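Local atomic coordinates of CRISPR system Cmr subunit Cmr6 (Pyrococcus furiosus, PDB entry 4W8V), a protein that binds RNA and, together with Cmr1, caps the elongated type III-B Cmr ribonucleoprotein complex of CRISPR defence against invading nucleic acids. Residues G17-Q22 / L221-L226; R60-Y65 / S107-E112; R115-K120 / D127-I132; E139-F144 / R212-K217; N166-P171 / K178-P183. All coordinates share one frame; numbering follows the deposited sequence.

How the interactions relate
The chain is the C-terminal part of Cmr6. Interactions 1 and 4 belong to its core: both pack helix 212-228 on the same four-stranded antiparallel sheet, and they touch through Val-222 and Phe-144. Interactions 2 and 3 share helix 108-116 and join helices to one another, the first apolar and partly buried, the second buried but salt-bridged. Interactions 3 and 4 are joined by charge, since Glu-128 pairs with Lys-217 and Arg-131 with Glu-141. Interaction 5 stands apart on the surface, about 33 Å from interactions 3 and 4 between centres, and relies on a histidine ring against prolines in a long loop.

Interaction 1: G17-Q22 / L221-L226; sequences GKFKTQ and LVKLAL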
# COMPACT_ATOMS: atom_id res chain seq x y z
N GLY A 17 11.79 9.27 0.34
CA GLY A 17 11.98 9.55 -1.07
C GLY A 17 10.92 10.51 -1.59
O GLY A 17 9.89 10.70 -0.96
N LYS A 18 11.19 11.11 -2.73
CA LYS A 18 10.21 11.98 -3.39
C LYS A 18 9.55 11.25 -4.55
O LYS A 18 10.22 10.71 -5.41
CB LYS A 18 10.87 13.26 -3.89
CG LYS A 18 11.39 14.17 -2.80
CD LYS A 18 11.84 15.48 -3.41
CE LYS A 18 12.54 16.37 -2.40
NZ LYS A 18 13.22 17.49 -3.10
N PHE A 19 8.22 11.26 -4.57
CA PHE A 19 7.45 10.50 -5.56
C PHE A 19 6.51 11.42 -6.31
O PHE A 19 5.95 12.34 -5.73
CB PHE A 19 6.67 9.37 -4.90
CG PHE A 19 7.55 8.26 -4.36
CD1 PHE A 19 8.40 8.49 -3.28
CD2 PHE A 19 7.52 7.00 -4.93
CE1 PHE A 19 9.21 7.48 -2.78
CE2 PHE A 19 8.33 5.98 -4.44
CZ PHE A 19 9.17 6.21 -3.36
N LYS A 20 6.36 11.20 -7.61
CA LYS A 20 5.37 11.94 -8.37
C LYS A 20 4.29 10.99 -8.83
O LYS A 20 4.55 9.80 -8.98
CB LYS A 20 6.00 12.64 -9.58
CG LYS A 20 6.70 11.71 -10.55
CD LYS A 20 7.42 12.48 -11.64
CE LYS A 20 8.25 11.56 -12.53
NZ LYS A 20 7.40 10.76 -13.46
N THR A 21 3.07 11.51 -9.02
CA THR A 21 1.96 10.72 -9.53
C THR A 21 2.21 10.37 -11.00
O THR A 21 2.19 11.26 -11.85
CB THR A 21 0.62 11.47 -9.38
OG1 THR A 21 0.78 12.83 -9.80
CG2 THR A 21 0.14 11.47 -7.92
N GLN A 22 2.47 9.10 -11.30
CA GLN A 22 2.73 8.71 -12.69
C GLN A 22 1.43 8.76 -13.51
O GLN A 22 1.44 9.18 -14.67
CB GLN A 22 3.36 7.32 -12.77
CG GLN A 22 3.76 6.94 -14.21
CD GLN A 22 4.02 5.45 -14.39
OE1 GLN A 22 3.24 4.60 -13.97
NE2 GLN A 22 5.14 5.13 -15.04
N LEU A 221 9.69 -2.24 -0.37
CA LEU A 221 8.39 -2.81 -0.62
C LEU A 221 7.39 -1.71 -0.96
O LEU A 221 6.57 -1.86 -1.85
CB LEU A 221 7.93 -3.65 0.58
CG LEU A 221 8.66 -4.98 0.75
CD1 LEU A 221 8.18 -5.69 1.99
CD2 LEU A 221 8.48 -5.86 -0.50
N VAL A 222 7.48 -0.58 -0.26
CA VAL A 222 6.54 0.52 -0.47
C VAL A 222 6.70 1.10 -1.88
O VAL A 222 5.71 1.37 -2.58
CB VAL A 222 6.74 1.61 0.60
CG1 VAL A 222 6.14 2.94 0.17
CG2 VAL A 222 6.17 1.14 1.93
N LYS A 223 7.96 1.28 -2.28
CA LYS A 223 8.32 1.65 -3.64
C LYS A 223 7.66 0.73 -4.63
O LYS A 223 6.99 1.17 -5.57
CB LYS A 223 9.84 1.58 -3.84
CG LYS A 223 10.58 2.91 -3.83
CD LYS A 223 12.09 2.72 -4.02
CE LYS A 223 12.45 2.49 -5.49
NZ LYS A 223 12.25 3.72 -6.31
N LEU A 224 7.91 -0.56 -4.44
CA LEU A 224 7.39 -1.59 -5.31
C LEU A 224 5.87 -1.49 -5.41
O LEU A 224 5.30 -1.52 -6.49
CB LEU A 224 7.83 -2.96 -4.78
CG LEU A 224 7.57 -4.23 -5.57
CD1 LEU A 224 7.98 -4.07 -7.03
CD2 LEU A 224 8.34 -5.36 -4.91
N ALA A 225 5.23 -1.32 -4.27
CA ALA A 225 3.77 -1.31 -4.22
C ALA A 225 3.15 -0.05 -4.86
O ALA A 225 2.10 -0.12 -5.49
CB ALA A 225 3.31 -1.46 -2.76
N LEU A 226 3.83 1.09 -4.75
CA LEU A 226 3.30 2.34 -5.31
C LEU A 226 3.44 2.39 -6.83
O LEU A 226 2.65 3.03 -7.52
CB LEU A 226 4.00 3.56 -4.70
CG LEU A 226 3.88 3.79 -3.19
CD1 LEU A 226 4.64 5.07 -2.76
CD2 LEU A 226 2.44 3.85 -2.71
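Phe-19 of strand 13-21 meets Lys-223 and Leu-226, one turn apart on helix 212-228. The lysine comes with its aliphatic part: its CG lies at the edge of the ring, near the ring plane, 3.6 Å from Phe-19 CZ. Leu-226 instead covers one face, its CD1 standing 4.1 Å from Phe-19 CD2, and both residues run roughly perpendicular to the aromatic side chain. With CG turned beside its own backbone N (chi1 -69°), Phe-19 also sets its ring edge beside the carbonyl of Gly-17, whose O lies in the ring plane 3.5 Å from Phe-19 CD1. Further out, Val-205 on strand 202-209 touches both Phe-19 and Leu-226, and Leu-242 and Glu-244 on strand 242-244 also touch Phe-19. The Lys-223 chain bends at chi3 and chi4, and its NZ pairs with Glu-244 in a salt bridge. Strand order and helix placement match the ferredoxin-like fold of RAMP proteins, in which this is the first strand packing against the second helix. The junction itself is purely apolar, whereas the lysine's charge is probably balanced by Glu-244 at the margin; a buried phenylalanine is thus framed by methyl and methylene groups alone across the contact.

Interaction 2: R60-Y65 / S107-E112; sequences RHLTYY and SRLCKE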
# COMPACT_ATOMS: atom_id res chain seq x y z
N ARG A 60 1.29 -4.45 2.50
CA ARG A 60 0.80 -5.73 3.02
C ARG A 60 0.29 -6.64 1.89
O ARG A 60 0.68 -7.80 1.78
CB ARG A 60 -0.39 -5.53 3.98
CG ARG A 60 -0.14 -5.18 5.42
CD ARG A 60 -1.50 -5.31 6.12
NE ARG A 60 -1.58 -4.68 7.44
CZ ARG A 60 -1.33 -5.31 8.58
NH1 ARG A 60 -0.95 -6.58 8.57
NH2 ARG A 60 -1.43 -4.67 9.73
N HIS A 61 -0.61 -6.08 1.10
CA HIS A 61 -1.29 -6.80 0.03
C HIS A 61 -0.31 -7.40 -0.94
O HIS A 61 -0.43 -8.56 -1.33
CB HIS A 61 -2.24 -5.86 -0.71
CG HIS A 61 -3.02 -6.51 -1.81
ND1 HIS A 61 -2.49 -6.73 -3.06
CD2 HIS A 61 -4.30 -6.94 -1.86
CE1 HIS A 61 -3.40 -7.30 -3.83
NE2 HIS A 61 -4.51 -7.44 -3.13
N LEU A 62 0.68 -6.60 -1.31
CA LEU A 62 1.75 -7.03 -2.19
C LEU A 62 2.40 -8.30 -1.67
O LEU A 62 2.59 -9.27 -2.42
CB LEU A 62 2.80 -5.93 -2.33
CG LEU A 62 4.10 -6.26 -3.07
CD1 LEU A 62 3.83 -6.73 -4.47
CD2 LEU A 62 5.01 -5.04 -3.09
N THR A 63 2.72 -8.31 -0.38
CA THR A 63 3.45 -9.44 0.20
C THR A 63 2.59 -10.69 0.34
O THR A 63 3.12 -11.80 0.32
CB THR A 63 4.05 -9.08 1.57
OG1 THR A 63 3.01 -9.03 2.55
CG2 THR A 63 4.76 -7.73 1.51
N TYR A 64 1.28 -10.53 0.49
CA TYR A 64 0.41 -11.71 0.61
C TYR A 64 0.25 -12.31 -0.77
O TYR A 64 0.10 -13.52 -0.92
CB TYR A 64 -0.96 -11.36 1.18
CG TYR A 64 -0.93 -10.60 2.48
CD1 TYR A 64 0.11 -10.75 3.37
CD2 TYR A 64 -1.96 -9.73 2.80
CE1 TYR A 64 0.13 -10.05 4.55
CE2 TYR A 64 -1.95 -9.03 3.98
CZ TYR A 64 -0.91 -9.20 4.85
OH TYR A 64 -0.90 -8.50 6.03
N TYR A 65 0.28 -11.45 -1.78
CA TYR A 65 0.17 -11.85 -3.16
C TYR A 65 1.37 -12.68 -3.58
O TYR A 65 1.24 -13.74 -4.19
CB TYR A 65 0.01 -10.62 -4.04
CG TYR A 65 -0.15 -10.88 -5.51
CD1 TYR A 65 0.96 -10.95 -6.35
CD2 TYR A 65 -1.41 -11.02 -6.07
CE1 TYR A 65 0.81 -11.18 -7.71
CE2 TYR A 65 -1.57 -11.25 -7.42
CZ TYR A 65 -0.46 -11.32 -8.24
OH TYR A 65 -0.63 -11.55 -9.59
N SER A 107 6.60 -14.93 -10.32
CA SER A 107 6.08 -13.75 -11.02
C SER A 107 7.15 -12.68 -10.95
O SER A 107 8.11 -12.82 -10.21
CB SER A 107 4.78 -13.26 -10.39
OG SER A 107 4.99 -12.67 -9.11
N ARG A 108 6.99 -11.62 -11.73
CA ARG A 108 7.89 -10.48 -11.64
C ARG A 108 7.87 -9.92 -10.22
O ARG A 108 8.92 -9.67 -9.63
CB ARG A 108 7.50 -9.40 -12.65
CG ARG A 108 8.53 -8.32 -12.85
CD ARG A 108 7.96 -7.30 -13.79
NE ARG A 108 6.65 -6.87 -13.32
CZ ARG A 108 6.45 -5.81 -12.53
NH1 ARG A 108 7.49 -5.07 -12.15
NH2 ARG A 108 5.22 -5.50 -12.14
N LEU A 109 6.67 -9.76 -9.67
CA LEU A 109 6.54 -9.22 -8.32
C LEU A 109 7.25 -10.13 -7.32
O LEU A 109 7.89 -9.65 -6.39
CB LEU A 109 5.07 -9.05 -7.94
CG LEU A 109 4.30 -7.96 -8.69
CD1 LEU A 109 2.86 -7.91 -8.22
CD2 LEU A 109 4.97 -6.60 -8.51
N CYS A 110 7.15 -11.43 -7.54
CA CYS A 110 7.86 -12.39 -6.71
C CYS A 110 9.38 -12.22 -6.83
O CYS A 110 10.08 -12.24 -5.82
CB CYS A 110 7.46 -13.81 -7.08
SG CYS A 110 8.25 -15.06 -6.06
N LYS A 111 9.88 -12.06 -8.05
CA LYS A 111 11.30 -11.83 -8.28
C LYS A 111 11.77 -10.59 -7.53
O LYS A 111 12.76 -10.62 -6.81
CB LYS A 111 11.62 -11.66 -9.78
CG LYS A 111 11.21 -12.80 -10.69
CD LYS A 111 12.24 -13.91 -10.72
CE LYS A 111 11.88 -15.01 -11.73
NZ LYS A 111 11.90 -14.52 -13.14
N GLU A 112 11.04 -9.49 -7.70
CA GLU A 112 11.36 -8.22 -7.07
C GLU A 112 11.37 -8.35 -5.56
O GLU A 112 12.22 -7.79 -4.88
CB GLU A 112 10.36 -7.14 -7.48
CG GLU A 112 10.45 -6.70 -8.93
CD GLU A 112 11.49 -5.62 -9.14
OE1 GLU A 112 12.62 -5.75 -8.62
OE2 GLU A 112 11.17 -4.62 -9.82
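The ring of Tyr-65 receives Leu-109 at an oblique angle, the leucine CD1 lying 3.9 Å from Tyr-65 CE1, while the ring of Phe-77 meets the tyrosine edge-to-face. This is helix-helix packing in the helical layer of the RAMP fold, between the long helix 52-68 and the start of helix 108-116. The neighbouring Tyr-64 faces elsewhere: Arg-60 O sits over the centre of its ring, 3.2 Å above the plane, and the ring of Phe-88 also meets it. On the contact side, Leu-62 adds a second apolar touch, its CD1 being 4.0 Å from Leu-109 CD1. Leu-62 and Tyr-65 both hold CG opposite the backbone N (chi1 172° and -179°), which brings their ends to Leu-109; its CD1 meets both residues. Leu-224 and Ala-225 of helix 212-228 pack on Leu-62 and join the pair to that helix. Within helix 52-68, Arg-60 O is gripped twice, by Tyr-64 N and by the hydroxyl of Thr-63. The other helix is opened by Ser-107 at its N-cap, a residue also bonded to Glu-69: Cys-110 N donates to Ser-107 OG over 2.9 Å at 156°.

Interaction 3: R115-K120 / D127-I132; sequences RIFGEK and DELIRI
Lys-120 reaches across to Glu-128, and Phe-117 packs beside the same carboxylate, where a type II' beta turn from Phe-117 to Lys-120 links helix 108-116 to helix 122-133. Gly-118 takes the positive phi of this turn, and Lys-120 N closes it on Phe-117 O at 3.2 Å. The two carboxylate oxygens of Glu-128 have different main partners. Lys-120 NZ approaches OE2 to 3.0 Å in a salt bridge whose hydrogen bond is weak, and OE1 pairs with Lys-217 on helix 212-228. Two lysines thus share one buried carboxylate, which would probably favour its charged form. Lys-120 gets there on a chain extended beyond CG that crosses Glu-128 at about a right angle. OE1 also lies in the plane of the Phe-117 ring, at its edge, 3.5 Å from Phe-117 CD1, with ring and carboxylate planes 70° apart; the ring's electropositive rim suits a carboxylate oxygen. Other charges along helix 122-133 are matched too: Asp-127 pairs with Lys-94, and Arg-131 with Asp-211. Phe-113 and Ile-125 pack round Phe-117, and the far end of its ring closes on helix 122-133 with Phe-117 CZ 3.8 Å from Leu-129 CD2.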
# COMPACT_ATOMS: atom_id res chain seq x y z
N ARG A 115 14.48 -10.05 -4.33
CA ARG A 115 15.66 -9.20 -4.45
C ARG A 115 15.82 -8.34 -3.20
O ARG A 115 16.95 -8.11 -2.75
CB ARG A 115 15.58 -8.32 -5.70
CG ARG A 115 15.69 -9.09 -7.01
CD ARG A 115 15.78 -8.15 -8.21
NE ARG A 115 14.61 -8.21 -9.07
CZ ARG A 115 14.49 -8.99 -10.14
NH1 ARG A 115 15.48 -9.80 -10.49
NH2 ARG A 115 13.38 -8.97 -10.87
N ILE A 116 14.71 -7.88 -2.63
CA ILE A 116 14.75 -7.07 -1.41
C ILE A 116 15.32 -7.88 -0.25
O ILE A 116 16.16 -7.38 0.52
CB ILE A 116 13.36 -6.55 -0.96
CG1 ILE A 116 12.57 -5.92 -2.11
CG2 ILE A 116 13.50 -5.59 0.20
CD1 ILE A 116 13.28 -4.85 -2.85
N PHE A 117 14.88 -9.12 -0.12
CA PHE A 117 15.22 -9.91 1.06
C PHE A 117 16.43 -10.81 0.89
O PHE A 117 16.58 -11.78 1.62
CB PHE A 117 14.01 -10.73 1.47
CG PHE A 117 12.91 -9.90 2.05
CD1 PHE A 117 13.00 -9.44 3.36
CD2 PHE A 117 11.82 -9.53 1.29
CE1 PHE A 117 12.01 -8.65 3.90
CE2 PHE A 117 10.83 -8.73 1.83
CZ PHE A 117 10.93 -8.29 3.13
N GLY A 118 17.30 -10.46 -0.06
CA GLY A 118 18.56 -11.14 -0.30
C GLY A 118 18.61 -12.64 -0.07
O GLY A 118 17.70 -13.37 -0.46
N GLU A 119 19.67 -13.08 0.59
CA GLU A 119 19.93 -14.50 0.79
C GLU A 119 19.29 -15.03 2.06
O GLU A 119 19.84 -15.92 2.71
N LYS A 120 18.13 -14.49 2.43
CA LYS A 120 17.43 -14.97 3.61
C LYS A 120 16.44 -16.07 3.23
O LYS A 120 15.83 -16.03 2.17
CB LYS A 120 16.71 -13.81 4.32
CG LYS A 120 17.66 -12.68 4.67
CD LYS A 120 17.16 -11.83 5.83
CE LYS A 120 18.30 -10.98 6.38
NZ LYS A 120 17.86 -9.98 7.39
N ASP A 127 9.57 -13.70 9.44
CA ASP A 127 9.86 -13.02 10.70
C ASP A 127 10.08 -11.53 10.49
O ASP A 127 9.61 -10.72 11.28
CB ASP A 127 11.08 -13.64 11.37
CG ASP A 127 10.79 -15.02 11.92
OD1 ASP A 127 9.64 -15.26 12.34
OD2 ASP A 127 11.72 -15.86 11.94
N GLU A 128 10.80 -11.18 9.44
CA GLU A 128 11.05 -9.78 9.15
C GLU A 128 9.74 -9.08 8.79
O GLU A 128 9.56 -7.90 9.11
CB GLU A 128 12.08 -9.63 8.03
CG GLU A 128 13.49 -10.05 8.43
CD GLU A 128 14.56 -9.38 7.59
OE1 GLU A 128 14.67 -9.72 6.40
OE2 GLU A 128 15.30 -8.52 8.13
N LEU A 129 8.84 -9.81 8.14
CA LEU A 129 7.55 -9.28 7.74
C LEU A 129 6.62 -9.18 8.94
O LEU A 129 5.83 -8.24 9.04
CB LEU A 129 6.90 -10.14 6.65
CG LEU A 129 7.58 -10.16 5.28
CD1 LEU A 129 7.02 -11.26 4.41
CD2 LEU A 129 7.42 -8.81 4.60
N ILE A 130 6.71 -10.16 9.83
CA ILE A 130 6.03 -10.06 11.12
C ILE A 130 6.49 -8.78 11.84
O ILE A 130 5.68 -8.05 12.38
CB ILE A 130 6.30 -11.30 12.00
CG1 ILE A 130 5.51 -12.50 11.47
CG2 ILE A 130 5.91 -11.04 13.44
CD1 ILE A 130 5.84 -13.81 12.15
N ARG A 131 7.79 -8.50 11.81
CA ARG A 131 8.30 -7.31 12.47
C ARG A 131 7.89 -6.01 11.77
O ARG A 131 7.59 -5.02 12.42
CB ARG A 131 9.82 -7.39 12.59
CG ARG A 131 10.29 -8.53 13.47
CD ARG A 131 11.79 -8.65 13.42
NE ARG A 131 12.40 -7.36 13.66
CZ ARG A 131 13.56 -6.97 13.15
NH1 ARG A 131 14.25 -7.78 12.36
NH2 ARG A 131 14.02 -5.75 13.42
N ILE A 132 7.88 -6.02 10.44
CA ILE A 132 7.55 -4.82 9.67
C ILE A 132 6.11 -4.37 9.89
O ILE A 132 5.86 -3.20 10.20
CB ILE A 132 7.81 -5.03 8.17
CG1 ILE A 132 9.32 -5.09 7.90
CG2 ILE A 132 7.19 -3.92 7.33
CD1 ILE A 132 9.67 -5.39 6.45

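Interaction 4: E139-F144 / R212-K217; sequences EGEVVF and RELTEK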
# COMPACT_ATOMS: atom_id res chain seq x y z
N GLU A 139 3.57 -6.21 17.97
CA GLU A 139 3.55 -4.84 17.50
C GLU A 139 4.43 -4.74 16.26
O GLU A 139 5.48 -5.37 16.21
CB GLU A 139 4.04 -3.88 18.59
CG GLU A 139 3.81 -2.40 18.31
CD GLU A 139 2.43 -1.92 18.73
OE1 GLU A 139 1.76 -2.65 19.50
OE2 GLU A 139 2.02 -0.82 18.31
N GLY A 140 4.00 -3.97 15.27
CA GLY A 140 4.84 -3.68 14.13
C GLY A 140 5.95 -2.73 14.53
O GLY A 140 5.74 -1.82 15.32
N GLU A 141 7.14 -2.94 13.99
CA GLU A 141 8.31 -2.16 14.37
C GLU A 141 8.67 -1.13 13.32
O GLU A 141 9.75 -0.56 13.35
CB GLU A 141 9.50 -3.08 14.60
CG GLU A 141 9.22 -4.19 15.59
CD GLU A 141 10.36 -5.17 15.68
OE1 GLU A 141 11.39 -4.95 15.00
OE2 GLU A 141 10.22 -6.17 16.43
N VAL A 142 7.76 -0.89 12.38
CA VAL A 142 7.97 0.12 11.35
C VAL A 142 6.77 1.04 11.28
O VAL A 142 5.62 0.61 11.30
CB VAL A 142 8.24 -0.51 9.97
CG1 VAL A 142 8.28 0.56 8.89
CG2 VAL A 142 9.55 -1.29 9.98
N VAL A 143 7.04 2.33 11.22
CA VAL A 143 6.01 3.34 11.13
C VAL A 143 5.77 3.63 9.66
O VAL A 143 6.72 3.92 8.93
CB VAL A 143 6.41 4.63 11.88
CG1 VAL A 143 5.39 5.73 11.66
CG2 VAL A 143 6.58 4.33 13.36
N PHE A 144 4.52 3.54 9.24
CA PHE A 144 4.18 3.91 7.89
C PHE A 144 3.60 5.30 7.91
O PHE A 144 2.40 5.48 8.16
CB PHE A 144 3.20 2.91 7.27
CG PHE A 144 3.83 1.61 6.90
CD1 PHE A 144 3.97 0.59 7.84
CD2 PHE A 144 4.29 1.40 5.61
CE1 PHE A 144 4.58 -0.60 7.48
CE2 PHE A 144 4.89 0.21 5.25
CZ PHE A 144 5.04 -0.78 6.19
N ARG A 212 17.51 -0.10 11.13
CA ARG A 212 17.67 0.60 9.87
C ARG A 212 17.52 -0.32 8.65
O ARG A 212 16.89 0.05 7.66
CB ARG A 212 19.02 1.30 9.81
CG ARG A 212 19.25 1.99 8.49
CD ARG A 212 20.52 2.81 8.49
NE ARG A 212 20.71 3.45 7.19
CZ ARG A 212 20.22 4.64 6.86
NH1 ARG A 212 19.52 5.35 7.74
NH2 ARG A 212 20.44 5.14 5.65
N GLU A 213 18.10 -1.51 8.71
CA GLU A 213 18.06 -2.40 7.56
C GLU A 213 16.66 -2.97 7.36
O GLU A 213 16.23 -3.21 6.23
CB GLU A 213 19.08 -3.53 7.70
N LEU A 214 15.94 -3.20 8.46
CA LEU A 214 14.56 -3.66 8.37
C LEU A 214 13.70 -2.57 7.74
O LEU A 214 12.89 -2.83 6.86
CB LEU A 214 14.01 -4.06 9.74
CG LEU A 214 12.60 -4.65 9.65
CD1 LEU A 214 12.67 -6.11 9.22
CD2 LEU A 214 11.81 -4.49 10.95
N THR A 215 13.90 -1.34 8.20
CA THR A 215 13.13 -0.20 7.72
C THR A 215 13.40 0.04 6.24
O THR A 215 12.49 0.38 5.48
CB THR A 215 13.47 1.06 8.54
OG1 THR A 215 13.12 0.83 9.91
CG2 THR A 215 12.70 2.27 8.03
N GLU A 216 14.65 -0.15 5.83
CA GLU A 216 15.02 0.05 4.43
C GLU A 216 14.30 -0.94 3.51
O GLU A 216 13.86 -0.57 2.43
CB GLU A 216 16.53 -0.07 4.24
CG GLU A 216 17.27 1.22 4.53
CD GLU A 216 18.77 1.07 4.42
OE1 GLU A 216 19.27 -0.07 4.47
OE2 GLU A 216 19.45 2.12 4.29
N LYS A 217 14.21 -2.19 3.96
CA LYS A 217 13.49 -3.21 3.22
C LYS A 217 12.04 -2.80 3.05
O LYS A 217 11.47 -2.92 1.97
CB LYS A 217 13.59 -4.56 3.94
CG LYS A 217 15.00 -5.09 4.03
CD LYS A 217 15.01 -6.52 4.51
CE LYS A 217 16.44 -7.02 4.73
NZ LYS A 217 16.47 -8.42 5.22
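In the ferredoxin-like fold of this RAMP protein, the second helix lies across the sheet, and here its first turns, in helix 212-228, cover the entry to the outer strand 143-149. Val-142 makes the main touch. Its CG2 branch lies 4.0 Å from Leu-214 CD2 and 4.2 Å from Thr-215 OG1, meeting a methyl of one helical residue and the hydroxyl of the next. A chi1 of -176° carries the Leu-214 branch out to it. The backbones come close, with 6.3 Å between Val-142 CA and Thr-215 CA. Val-207 on strand 202-209 touches both Val-142 and Thr-215 and continues the apolar surface beneath the helix. The Thr-215 hydroxyl is hydrogen-bonded to the carbonyl of Asp-211, just before the helix. Glu-141 approaches Leu-214 with OE1, crossing it at about a right angle 4.1 Å from Leu-214 CD2, yet that oxygen is held by a salt bridge to Arg-131. The same leucine packs on Glu-128, Arg-131 and Ile-132, so helix 122-133 borders the contact as well. Along the helix, one turn apart, Arg-212 NE and Glu-216 OE2 form a salt bridge at 3.4 Å.

Interaction 5: N166-P171 / K178-P183; sequences NPHYGP and KNVPPP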
# COMPACT_ATOMS: atom_id res chain seq x y z
N ASN A 166 -19.49 5.73 -4.44
CA ASN A 166 -19.89 4.95 -3.27
C ASN A 166 -18.96 3.75 -3.07
O ASN A 166 -18.37 3.27 -4.02
CB ASN A 166 -21.34 4.47 -3.40
CG ASN A 166 -22.34 5.62 -3.36
OD1 ASN A 166 -22.17 6.64 -4.03
ND2 ASN A 166 -23.40 5.45 -2.58
N PRO A 167 -18.82 3.28 -1.83
CA PRO A 167 -17.99 2.11 -1.56
C PRO A 167 -18.73 0.79 -1.73
O PRO A 167 -19.87 0.65 -1.33
CB PRO A 167 -17.61 2.30 -0.10
CG PRO A 167 -18.81 2.97 0.48
CD PRO A 167 -19.31 3.90 -0.59
N HIS A 168 -18.04 -0.18 -2.32
CA HIS A 168 -18.46 -1.56 -2.26
C HIS A 168 -17.33 -2.40 -1.68
O HIS A 168 -16.20 -2.33 -2.17
CB HIS A 168 -18.85 -2.08 -3.63
CG HIS A 168 -18.82 -3.57 -3.70
ND1 HIS A 168 -19.72 -4.35 -3.02
CD2 HIS A 168 -17.95 -4.42 -4.29
CE1 HIS A 168 -19.43 -5.63 -3.22
NE2 HIS A 168 -18.36 -5.69 -3.98
N TYR A 169 -17.62 -3.18 -0.63
CA TYR A 169 -16.57 -4.01 -0.03
C TYR A 169 -16.76 -5.48 -0.32
O TYR A 169 -17.88 -6.00 -0.34
CB TYR A 169 -16.50 -3.77 1.49
CG TYR A 169 -16.15 -2.34 1.85
CD1 TYR A 169 -14.82 -1.91 1.86
CD2 TYR A 169 -17.15 -1.42 2.15
CE1 TYR A 169 -14.49 -0.60 2.18
CE2 TYR A 169 -16.83 -0.11 2.46
CZ TYR A 169 -15.50 0.30 2.47
OH TYR A 169 -15.18 1.60 2.78
N GLY A 170 -15.65 -6.15 -0.58
CA GLY A 170 -15.68 -7.57 -0.81
C GLY A 170 -14.30 -8.17 -0.70
O GLY A 170 -13.31 -7.45 -0.66
N PRO A 171 -14.23 -9.51 -0.65
CA PRO A 171 -12.93 -10.18 -0.68
C PRO A 171 -12.23 -9.92 -2.00
O PRO A 171 -12.84 -10.08 -3.06
CB PRO A 171 -13.28 -11.66 -0.50
CG PRO A 171 -14.73 -11.77 -0.90
CD PRO A 171 -15.36 -10.46 -0.54
N LYS A 178 -14.84 -12.43 -12.16
CA LYS A 178 -15.96 -11.72 -11.58
C LYS A 178 -15.99 -10.32 -12.13
O LYS A 178 -14.98 -9.80 -12.60
CB LYS A 178 -15.86 -11.70 -10.05
N ASN A 179 -17.17 -9.72 -12.07
CA ASN A 179 -17.23 -8.29 -12.19
C ASN A 179 -17.61 -7.73 -10.84
O ASN A 179 -17.92 -8.47 -9.91
CB ASN A 179 -18.21 -7.86 -13.28
CG ASN A 179 -17.53 -7.07 -14.39
OD1 ASN A 179 -16.73 -6.17 -14.12
ND2 ASN A 179 -17.82 -7.43 -15.63
N VAL A 180 -17.56 -6.42 -10.71
CA VAL A 180 -17.71 -5.80 -9.41
C VAL A 180 -18.67 -4.63 -9.52
O VAL A 180 -18.58 -3.84 -10.46
CB VAL A 180 -16.33 -5.34 -8.86
CG1 VAL A 180 -16.52 -4.40 -7.75
CG2 VAL A 180 -15.61 -6.51 -8.31
N PRO A 181 -19.63 -4.54 -8.59
CA PRO A 181 -19.95 -5.54 -7.57
C PRO A 181 -20.49 -6.82 -8.20
O PRO A 181 -21.09 -6.73 -9.26
CB PRO A 181 -21.03 -4.86 -6.72
CG PRO A 181 -20.86 -3.40 -6.98
CD PRO A 181 -20.41 -3.31 -8.41
N PRO A 182 -20.24 -7.99 -7.58
CA PRO A 182 -20.73 -9.29 -8.07
C PRO A 182 -22.27 -9.39 -8.00
O PRO A 182 -22.88 -8.63 -7.26
CB PRO A 182 -20.07 -10.29 -7.12
CG PRO A 182 -19.78 -9.49 -5.87
CD PRO A 182 -19.49 -8.11 -6.32
N PRO A 183 -22.88 -10.31 -8.77
CA PRO A 183 -24.35 -10.36 -8.83
C PRO A 183 -24.96 -10.55 -7.44
O PRO A 183 -24.44 -11.31 -6.64
CB PRO A 183 -24.63 -11.57 -9.73
CG PRO A 183 -23.39 -11.76 -10.51
CD PRO A 183 -22.27 -11.38 -9.58
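The imidazole of His-168 is packed against Val-180, Pro-181 and Pro-182, bringing together two parts of the long irregular loop between strands 161-165 and 192-197. At the centre is a CH-pi contact: Pro-181 CB stands 3.8 Å from the centroid of the His-168 ring, only 1° off the normal, and Pro-181 CG shares that face. The peptide bond before Pro-181 is cis, a sharp bend that accompanies the gathering of three successive residues round one ring. Val-180 and Pro-182 approach obliquely, with Val-180 CG1 3.7 Å from His-168 CD2. With chi1 at 160° the imidazole swings across to the proline segment. Its rotation is probably fixed by a hydrogen bond from ND1 to the backbone carbonyl of Trp-186, while Asp-185 and Tyr-187 also pack against it; Tyr-187 touches Pro-181 as well. Away from this patch the loop is more exposed. Tyr-169 to Pro-171 lie at the surface, as do Asn-179 and Pro-183 on the other segment, and Lys-178 is poorly ordered, its side chain not modelled beyond CB. Several of these residues, His-168 included, touch crystal neighbours, so lattice contacts may influence the conformation. The tightest approach of the patch brings Pro-182 CD to 3.6 Å from His-168 NE2.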